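Local coordinates for protein metalloregulator ScaR (Streptococcus gordonii, PDB 3HRS) that acts as a manganese-activated transcriptional repressor of the DtxR/MntR family, a homodimer that probably represses by binding DNA, at residues 152-157 against 170-175; 176-181 against 190-195. All coordinates share one frame; numbering follows the deposited sequence.

Contact 1: residues 152-157 against 170-175; sequences YILARV and NGLQVG. With SO4 (sulfate ion), chain C.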
ATOM      1  N   TYR A 152      -8.245 -34.931 -12.216  1.00112.60           N
ATOM      2  CA  TYR A 152      -7.369 -33.784 -12.455  1.00103.91           C
ATOM      3  C   TYR A 152      -7.339 -32.847 -11.234  1.00102.93           C
ATOM      4  O   TYR A 152      -8.338 -32.713 -10.522  1.00107.19           O
ATOM      5  CB  TYR A 152      -7.858 -32.991 -13.668  1.00 98.16           C
ATOM      6  CG  TYR A 152      -7.323 -33.451 -15.011  1.00105.93           C
ATOM      7  CD1 TYR A 152      -7.951 -34.465 -15.734  1.00109.48           C
ATOM      8  CD2 TYR A 152      -6.207 -32.846 -15.575  1.00109.29           C
ATOM      9  CE1 TYR A 152      -7.467 -34.874 -16.969  1.00109.15           C
ATOM     10  CE2 TYR A 152      -5.718 -33.247 -16.809  1.00111.38           C
ATOM     11  CZ  TYR A 152      -6.349 -34.263 -17.503  1.00108.88           C
ATOM     12  OH  TYR A 152      -5.858 -34.650 -18.733  1.00106.02           O
ATOM     13  N   ILE A 153      -6.203 -32.199 -10.983  1.00 95.76           N
ATOM     14  CA  ILE A 153      -6.178 -31.110 -10.008  1.00 95.73           C
ATOM     15  C   ILE A 153      -6.458 -29.788 -10.704  1.00 84.18           C
ATOM     16  O   ILE A 153      -5.913 -29.510 -11.776  1.00 76.12           O
ATOM     17  CB  ILE A 153      -4.823 -30.941  -9.320  1.00107.76           C
ATOM     18  CG1 ILE A 153      -4.101 -32.272  -9.150  1.00118.26           C
ATOM     19  CG2 ILE A 153      -5.008 -30.279  -7.973  1.00112.20           C
ATOM     20  CD1 ILE A 153      -2.727 -32.100  -8.478  1.00119.33           C
ATOM     21  N   LEU A 154      -7.307 -28.971 -10.098  1.00 81.75           N
ATOM     22  CA  LEU A 154      -7.537 -27.625 -10.607  1.00 78.12           C
ATOM     23  C   LEU A 154      -6.418 -26.728 -10.113  1.00 75.77           C
ATOM     24  O   LEU A 154      -6.519 -26.131  -9.044  1.00 73.39           O
ATOM     25  CB  LEU A 154      -8.869 -27.093 -10.112  1.00 84.44           C
ATOM     26  CG  LEU A 154      -9.262 -25.817 -10.828  1.00 88.67           C
ATOM     27  CD1 LEU A 154      -8.708 -25.901 -12.221  1.00 91.63           C
ATOM     28  CD2 LEU A 154     -10.772 -25.698 -10.841  1.00 95.49           C
ATOM     29  N   ALA A 155      -5.352 -26.618 -10.900  1.00 76.60           N
ATOM     30  CA  ALA A 155      -4.111 -26.028 -10.402  1.00 66.78           C
ATOM     31  C   ALA A 155      -4.032 -24.511 -10.481  1.00 71.68           C
ATOM     32  O   ALA A 155      -3.514 -23.883  -9.561  1.00 83.86           O
ATOM     33  CB  ALA A 155      -2.913 -26.664 -11.052  1.00 57.85           C
ATOM     34  N   ARG A 156      -4.531 -23.918 -11.563  1.00 65.45           N
ATOM     35  CA  ARG A 156      -4.568 -22.454 -11.650  1.00 61.76           C
ATOM     36  C   ARG A 156      -5.826 -21.955 -12.350  1.00 59.37           C
ATOM     37  O   ARG A 156      -6.473 -22.688 -13.074  1.00 66.91           O
ATOM     38  CB  ARG A 156      -3.302 -21.908 -12.326  1.00 63.17           C
ATOM     39  CG  ARG A 156      -3.419 -20.479 -12.816  1.00 67.00           C
ATOM     40  CD  ARG A 156      -2.074 -19.903 -13.270  1.00 70.36           C
ATOM     41  NE  ARG A 156      -1.653 -20.343 -14.595  1.00 65.33           N
ATOM     42  CZ  ARG A 156      -1.351 -19.519 -15.597  1.00 73.01           C
ATOM     43  NH1 ARG A 156      -1.439 -18.204 -15.441  1.00 67.94           N
ATOM     44  NH2 ARG A 156      -0.960 -20.010 -16.765  1.00 78.44           N
ATOM     45  N   VAL A 157      -6.181 -20.706 -12.099  1.00 63.76           N
ATOM     46  CA  VAL A 157      -7.283 -20.064 -12.793  1.00 66.19           C
ATOM     47  C   VAL A 157      -6.807 -18.652 -13.059  1.00 66.32           C
ATOM     48  O   VAL A 157      -5.967 -18.136 -12.336  1.00 66.60           O
ATOM     49  CB  VAL A 157      -8.547 -19.986 -11.928  1.00 71.78           C
ATOM     50  CG1 VAL A 157      -8.847 -21.319 -11.309  1.00 79.22           C
ATOM     51  CG2 VAL A 157      -8.375 -18.948 -10.843  1.00 69.90           C
ATOM     52  N   ASN A 170     -19.895 -21.794  -8.884  1.00105.32           N
ATOM     53  CA  ASN A 170     -20.049 -23.188  -9.296  1.00 99.81           C
ATOM     54  C   ASN A 170     -19.092 -24.061  -8.492  1.00 90.94           C
ATOM     55  O   ASN A 170     -18.762 -25.183  -8.892  1.00 78.36           O
ATOM     56  CB  ASN A 170     -19.790 -23.359 -10.797  1.00105.29           C
ATOM     57  CG  ASN A 170     -20.964 -22.905 -11.660  1.00116.76           C
ATOM     58  OD1 ASN A 170     -20.793 -22.118 -12.597  1.00115.99           O
ATOM     59  ND2 ASN A 170     -22.164 -23.409 -11.352  1.00123.30           N
ATOM     60  N   GLY A 171     -18.627 -23.517  -7.368  1.00 95.03           N
ATOM     61  CA  GLY A 171     -17.754 -24.231  -6.450  1.00 99.52           C
ATOM     62  C   GLY A 171     -16.517 -24.828  -7.091  1.00102.95           C
ATOM     63  O   GLY A 171     -16.119 -25.952  -6.784  1.00108.02           O
ATOM     64  N   LEU A 172     -15.913 -24.069  -7.997  1.00 96.23           N
ATOM     65  CA  LEU A 172     -14.657 -24.463  -8.602  1.00 88.11           C
ATOM     66  C   LEU A 172     -13.581 -23.634  -7.965  1.00 88.77           C
ATOM     67  O   LEU A 172     -13.678 -22.415  -7.921  1.00 93.86           O
ATOM     68  CB  LEU A 172     -14.693 -24.244 -10.106  1.00 86.01           C
ATOM     69  CG  LEU A 172     -15.256 -25.467 -10.821  1.00 84.35           C
ATOM     70  CD1 LEU A 172     -15.740 -25.096 -12.195  1.00 84.98           C
ATOM     71  CD2 LEU A 172     -14.200 -26.561 -10.881  1.00 82.47           C
ATOM     72  N   GLN A 173     -12.560 -24.299  -7.451  1.00 89.53           N
ATOM     73  CA  GLN A 173     -11.605 -23.642  -6.574  1.00 89.64           C
ATOM     74  C   GLN A 173     -10.231 -24.249  -6.763  1.00 78.19           C
ATOM     75  O   GLN A 173     -10.076 -25.457  -6.931  1.00 75.91           O
ATOM     76  CB  GLN A 173     -12.052 -23.758  -5.110  1.00 96.71           C
ATOM     77  CG  GLN A 173     -11.165 -23.033  -4.097  1.00112.28           C
ATOM     78  CD  GLN A 173     -11.531 -23.359  -2.642  1.00122.57           C
ATOM     79  OE1 GLN A 173     -12.668 -23.731  -2.343  1.00131.61           O
ATOM     80  NE2 GLN A 173     -10.559 -23.223  -1.738  1.00117.28           N
ATOM     81  N   VAL A 174      -9.224 -23.396  -6.749  1.00 65.69           N
ATOM     82  CA  VAL A 174      -7.882 -23.890  -6.920  1.00 75.53           C
ATOM     83  C   VAL A 174      -7.617 -24.878  -5.809  1.00 76.27           C
ATOM     84  O   VAL A 174      -7.670 -24.516  -4.634  1.00 80.90           O
ATOM     85  CB  VAL A 174      -6.854 -22.759  -6.821  1.00 82.07           C
ATOM     86  CG1 VAL A 174      -5.570 -23.189  -7.482  1.00 84.40           C
ATOM     87  CG2 VAL A 174      -7.406 -21.491  -7.459  1.00 80.94           C
ATOM     88  N   GLY A 175      -7.336 -26.120  -6.177  1.00 73.67           N
ATOM     89  CA  GLY A 175      -7.031 -27.141  -5.198  1.00 89.40           C
ATOM     90  C   GLY A 175      -7.966 -28.333  -5.264  1.00110.13           C
ATOM     91  O   GLY A 175      -7.518 -29.473  -5.152  1.00116.28           O
TER
HETATM   92  S   SO4 C 216      -3.560 -14.527 -14.699  1.00102.22           S
HETATM   93  O1  SO4 C 216      -3.559 -15.940 -14.297  1.00100.60           O
HETATM   94  O2  SO4 C 216      -2.715 -14.399 -15.882  1.00107.41           O
HETATM   95  O3  SO4 C 216      -4.914 -14.066 -15.038  1.00 93.67           O
HETATM   96  O4  SO4 C 216      -3.013 -13.707 -13.605  1.00 97.36           O
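L154, on strand 150-157, meets the loop 170-175 through CB, CG and CD2, a worked example of how a crossing chain is seated on a sheet, here by L154, V174 and the L154 carbonyl. From CB outward, L154 CB lies 3.8 Å from Q173 O, CG passes the same oxygen, and L154 CD2 ends 3.5 Å from L172 CD2, the two leucines crossing at about a right angle. With CG anti to the backbone N (chi1 -169°), the branch is carried to this meeting point. I209 and V211 of strand 209-212 also touch the L154 side chain, and L167 of helix 161-168 packs on L172.

The polar element is the backbone: G175 N donates to L154 O at 3.0 Å, with the donor tilted 20° from the carbonyl plane. A weaker CA-H contact from V174 CA, 3.4 Å away, reaches the same oxygen. G175 has a positive phi of 122°, a conformation that suits glycine. The preceding residue, V174, spreads its methyls: CG1 turns toward the backbone of A155, and V174 CG2 lies 4.1 Å from V157 CG1.

R156 leads away from the loop, its NH1 making a weak, bent bond to sulfate O1 at 3.3 Å. Y210 faces the classic beta bulge of A155 and R156 and gives R156 a cation-pi partner. The contact thus joins the sheet of the FeoA-type, SH3-like domain to the connection leaving helix 161-168, which ends in a Schellman motif with G171 as C-prime residue. The chemistry implies a directional backbone grip flanked by non-directional apolar packing.

Contact 2: residues 176-181 against 190-195; sequences KTIRFL and YSLEVD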
ATOM      1  N   LYS A 176      -9.262 -28.083  -5.446  1.00117.07           N
ATOM      2  CA  LYS A 176     -10.229 -29.178  -5.537  1.00123.37           C
ATOM      3  C   LYS A 176      -9.870 -30.141  -6.653  1.00121.27           C
ATOM      4  O   LYS A 176      -9.118 -29.806  -7.566  1.00120.06           O
ATOM      5  CB  LYS A 176     -11.662 -28.667  -5.726  1.00131.89           C
ATOM      6  CG  LYS A 176     -12.356 -28.304  -4.422  1.00141.46           C
ATOM      7  CD  LYS A 176     -13.598 -27.461  -4.661  1.00143.12           C
ATOM      8  CE  LYS A 176     -13.727 -26.404  -3.565  1.00142.16           C
ATOM      9  NZ  LYS A 176     -14.745 -25.367  -3.892  1.00140.31           N
ATOM     10  N   THR A 177     -10.410 -31.349  -6.564  1.00124.38           N
ATOM     11  CA  THR A 177     -10.146 -32.364  -7.565  1.00124.36           C
ATOM     12  C   THR A 177     -11.283 -32.361  -8.580  1.00119.68           C
ATOM     13  O   THR A 177     -12.418 -31.991  -8.270  1.00115.72           O
ATOM     14  CB  THR A 177      -9.976 -33.762  -6.940  1.00132.14           C
ATOM     15  OG1 THR A 177      -9.426 -33.638  -5.620  1.00130.39           O
ATOM     16  CG2 THR A 177      -9.055 -34.622  -7.805  1.00133.33           C
ATOM     17  N   ILE A 178     -10.968 -32.784  -9.795  1.00115.15           N
ATOM     18  CA  ILE A 178     -11.829 -32.538 -10.932  1.00110.18           C
ATOM     19  C   ILE A 178     -11.833 -33.761 -11.833  1.00117.56           C
ATOM     20  O   ILE A 178     -10.769 -34.257 -12.208  1.00122.48           O
ATOM     21  CB  ILE A 178     -11.324 -31.289 -11.705  1.00109.64           C
ATOM     22  CG1 ILE A 178     -11.926 -30.019 -11.100  1.00113.32           C
ATOM     23  CG2 ILE A 178     -11.644 -31.361 -13.175  1.00107.64           C
ATOM     24  CD1 ILE A 178     -13.403 -30.144 -10.806  1.00119.09           C
ATOM     25  N   ARG A 179     -13.024 -34.268 -12.151  1.00114.50           N
ATOM     26  CA  ARG A 179     -13.144 -35.334 -13.129  1.00121.72           C
ATOM     27  C   ARG A 179     -13.521 -34.753 -14.487  1.00113.27           C
ATOM     28  O   ARG A 179     -14.627 -34.237 -14.666  1.00109.88           O
ATOM     29  CB  ARG A 179     -14.209 -36.345 -12.715  1.00145.54           C
ATOM     30  CG  ARG A 179     -13.889 -37.229 -11.513  1.00161.04           C
ATOM     31  CD  ARG A 179     -15.038 -38.240 -11.326  1.00173.48           C
ATOM     32  NE  ARG A 179     -14.910 -39.071 -10.130  1.00181.25           N
ATOM     33  CZ  ARG A 179     -15.917 -39.749  -9.585  1.00186.54           C
ATOM     34  NH1 ARG A 179     -17.130 -39.684 -10.123  1.00188.41           N
ATOM     35  NH2 ARG A 179     -15.717 -40.485  -8.496  1.00187.59           N
ATOM     36  N   PHE A 180     -12.593 -34.838 -15.436  1.00110.43           N
ATOM     37  CA  PHE A 180     -12.843 -34.449 -16.818  1.00110.53           C
ATOM     38  C   PHE A 180     -13.559 -35.581 -17.538  1.00121.76           C
ATOM     39  O   PHE A 180     -13.070 -36.709 -17.548  1.00131.20           O
ATOM     40  CB  PHE A 180     -11.518 -34.176 -17.525  1.00105.12           C
ATOM     41  CG  PHE A 180     -11.668 -33.616 -18.915  1.00108.33           C
ATOM     42  CD1 PHE A 180     -12.740 -32.800 -19.244  1.00109.58           C
ATOM     43  CD2 PHE A 180     -10.711 -33.874 -19.882  1.00112.26           C
ATOM     44  CE1 PHE A 180     -12.864 -32.268 -20.519  1.00110.26           C
ATOM     45  CE2 PHE A 180     -10.831 -33.345 -21.161  1.00114.35           C
ATOM     46  CZ  PHE A 180     -11.906 -32.542 -21.477  1.00112.78           C
ATOM     47  N   LEU A 181     -14.709 -35.292 -18.142  1.00122.09           N
ATOM     48  CA  LEU A 181     -15.446 -36.312 -18.893  1.00128.86           C
ATOM     49  C   LEU A 181     -15.267 -36.133 -20.395  1.00130.38           C
ATOM     50  O   LEU A 181     -15.972 -36.749 -21.182  1.00131.25           O
ATOM     51  CB  LEU A 181     -16.932 -36.284 -18.540  1.00128.63           C
ATOM     52  CG  LEU A 181     -17.220 -36.361 -17.043  1.00131.59           C
ATOM     53  CD1 LEU A 181     -18.679 -36.044 -16.753  1.00133.78           C
ATOM     54  CD2 LEU A 181     -16.834 -37.730 -16.508  1.00135.08           C
ATOM     55  N   TYR A 190     -17.516 -28.903 -22.242  1.00112.96           N
ATOM     56  CA  TYR A 190     -16.628 -29.711 -21.432  1.00107.79           C
ATOM     57  C   TYR A 190     -17.398 -30.183 -20.211  1.00109.19           C
ATOM     58  O   TYR A 190     -18.089 -29.405 -19.553  1.00107.81           O
ATOM     59  CB  TYR A 190     -15.387 -28.910 -21.033  1.00 96.41           C
ATOM     60  CG  TYR A 190     -14.522 -28.529 -22.214  1.00 93.10           C
ATOM     61  CD1 TYR A 190     -13.359 -29.235 -22.508  1.00 94.80           C
ATOM     62  CD2 TYR A 190     -14.874 -27.474 -23.041  1.00 93.35           C
ATOM     63  CE1 TYR A 190     -12.569 -28.895 -23.595  1.00 98.50           C
ATOM     64  CE2 TYR A 190     -14.091 -27.119 -24.122  1.00 98.74           C
ATOM     65  CZ  TYR A 190     -12.941 -27.832 -24.398  1.00104.60           C
ATOM     66  OH  TYR A 190     -12.172 -27.478 -25.488  1.00111.29           O
ATOM     67  N   SER A 191     -17.291 -31.473 -19.924  1.00112.25           N
ATOM     68  CA  SER A 191     -18.005 -32.062 -18.804  1.00113.07           C
ATOM     69  C   SER A 191     -17.069 -32.266 -17.616  1.00111.30           C
ATOM     70  O   SER A 191     -15.986 -32.837 -17.750  1.00110.20           O
ATOM     71  CB  SER A 191     -18.639 -33.389 -19.230  1.00115.79           C
ATOM     72  OG  SER A 191     -19.253 -33.275 -20.506  1.00118.45           O
ATOM     73  N   LEU A 192     -17.484 -31.788 -16.451  1.00110.09           N
ATOM     74  CA  LEU A 192     -16.670 -31.941 -15.254  1.00111.04           C
ATOM     75  C   LEU A 192     -17.481 -32.519 -14.107  1.00115.24           C
ATOM     76  O   LEU A 192     -18.695 -32.325 -14.032  1.00107.47           O
ATOM     77  CB  LEU A 192     -16.053 -30.598 -14.830  1.00103.59           C
ATOM     78  CG  LEU A 192     -14.971 -30.034 -15.753  1.00101.22           C
ATOM     79  CD1 LEU A 192     -14.561 -28.623 -15.350  1.00 96.94           C
ATOM     80  CD2 LEU A 192     -13.769 -30.955 -15.788  1.00101.41           C
ATOM     81  N   GLU A 193     -16.788 -33.213 -13.210  1.00126.51           N
ATOM     82  CA  GLU A 193     -17.391 -33.771 -12.009  1.00140.34           C
ATOM     83  C   GLU A 193     -16.777 -33.124 -10.769  1.00136.34           C
ATOM     84  O   GLU A 193     -15.782 -33.609 -10.220  1.00134.29           O
ATOM     85  CB  GLU A 193     -17.177 -35.285 -11.980  1.00156.85           C
ATOM     86  CG  GLU A 193     -18.053 -36.035 -10.998  1.00166.76           C
ATOM     87  CD  GLU A 193     -19.430 -36.287 -11.550  1.00175.11           C
ATOM     88  OE1 GLU A 193     -20.184 -37.065 -10.924  1.00185.38           O
ATOM     89  OE2 GLU A 193     -19.757 -35.711 -12.612  1.00171.87           O
ATOM     90  N   VAL A 194     -17.378 -32.019 -10.341  1.00135.65           N
ATOM     91  CA  VAL A 194     -16.874 -31.261  -9.199  1.00133.43           C
ATOM     92  C   VAL A 194     -17.763 -31.463  -7.983  1.00130.82           C
ATOM     93  O   VAL A 194     -18.854 -30.898  -7.898  1.00127.48           O
ATOM     94  CB  VAL A 194     -16.771 -29.751  -9.514  1.00131.42           C
ATOM     95  CG1 VAL A 194     -18.072 -29.231 -10.115  1.00132.60           C
ATOM     96  CG2 VAL A 194     -16.408 -28.970  -8.264  1.00131.36           C
ATOM     97  N   ASP A 195     -17.284 -32.268  -7.040  1.00131.65           N
ATOM     98  CA  ASP A 195     -18.075 -32.614  -5.869  1.00137.16           C
ATOM     99  C   ASP A 195     -19.210 -33.544  -6.277  1.00139.50           C
ATOM    100  O   ASP A 195     -20.362 -33.344  -5.888  1.00136.42           O
ATOM    101  CB  ASP A 195     -18.635 -31.357  -5.189  1.00138.07           C
ATOM    102  CG  ASP A 195     -17.584 -30.603  -4.385  1.00135.06           C
ATOM    103  OD1 ASP A 195     -16.794 -31.260  -3.665  1.00125.63           O
ATOM    104  OD2 ASP A 195     -17.558 -29.351  -4.469  1.00137.55           O
TER
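E193 N donates to R179 O at 2.8 Å, in the carbonyl plane and on a lone pair, and with the bond from L181 N to S191 O, also 2.8 Å and nearly straight (168° at the hydrogen), it forms the innermost shell of the antiparallel hairpin of strands 177-184 and 189-194. The return bond from R179 N to E193 O is weak.

Over this frame the side chains of R179 and E193 run side by side, pointing the same way. The extended arginine lays R179 CD 3.7 Å from E193 CG, and the guanidinium and carboxylate planes are only 8° apart. Even so, R179 NH1 and E193 OE1 stay 4.1 Å apart, beyond a salt bridge.

F180 and L192, a non-hydrogen-bonded pair, carry the apolar face. L192 CD2 touches I178 CG2, while I178 CD1 comes 3.6 Å from V194 CB. F180 swings its ring away from its own backbone N, to the side of the carbonyl carbon (chi1 -173°), and brings F180 CE1 to the rim of the Y190 ring, in that ring's plane and 3.7 Å from Y190 CD1.

In the next shell, Y152 backs F180, I199 and L201 of strand 197-201 back L192, and Y183 meets Y190 edge-to-face. Cohesion in this part of the FeoA-type, SH3-like domain thus comes from main-chain bonds and a hydrocarbon layer; the charged pair would add a modest electrostatic attraction at most.

Contacts 1 and 2 follow one another along the chain, their centres 9 Å apart, and both build on the same sheet. The seam between them is backbone: L154 N approaches K176 O at 3.2 Å and Y152 O approaches I178 N at 2.7 Å, both probable hydrogen bonds. I178 also packs on L172, and K176 NZ turns back to weak bonds with G171 O and Q173 OE1, so the loop 170-175 of contact 1 is tied to segment 176-181 of contact 2. Contact 1 lies nearer the metal site, empty in this apo chain: the V157 side chain is about 4 Å from that of zinc ligand H124, against about 11 Å for K176.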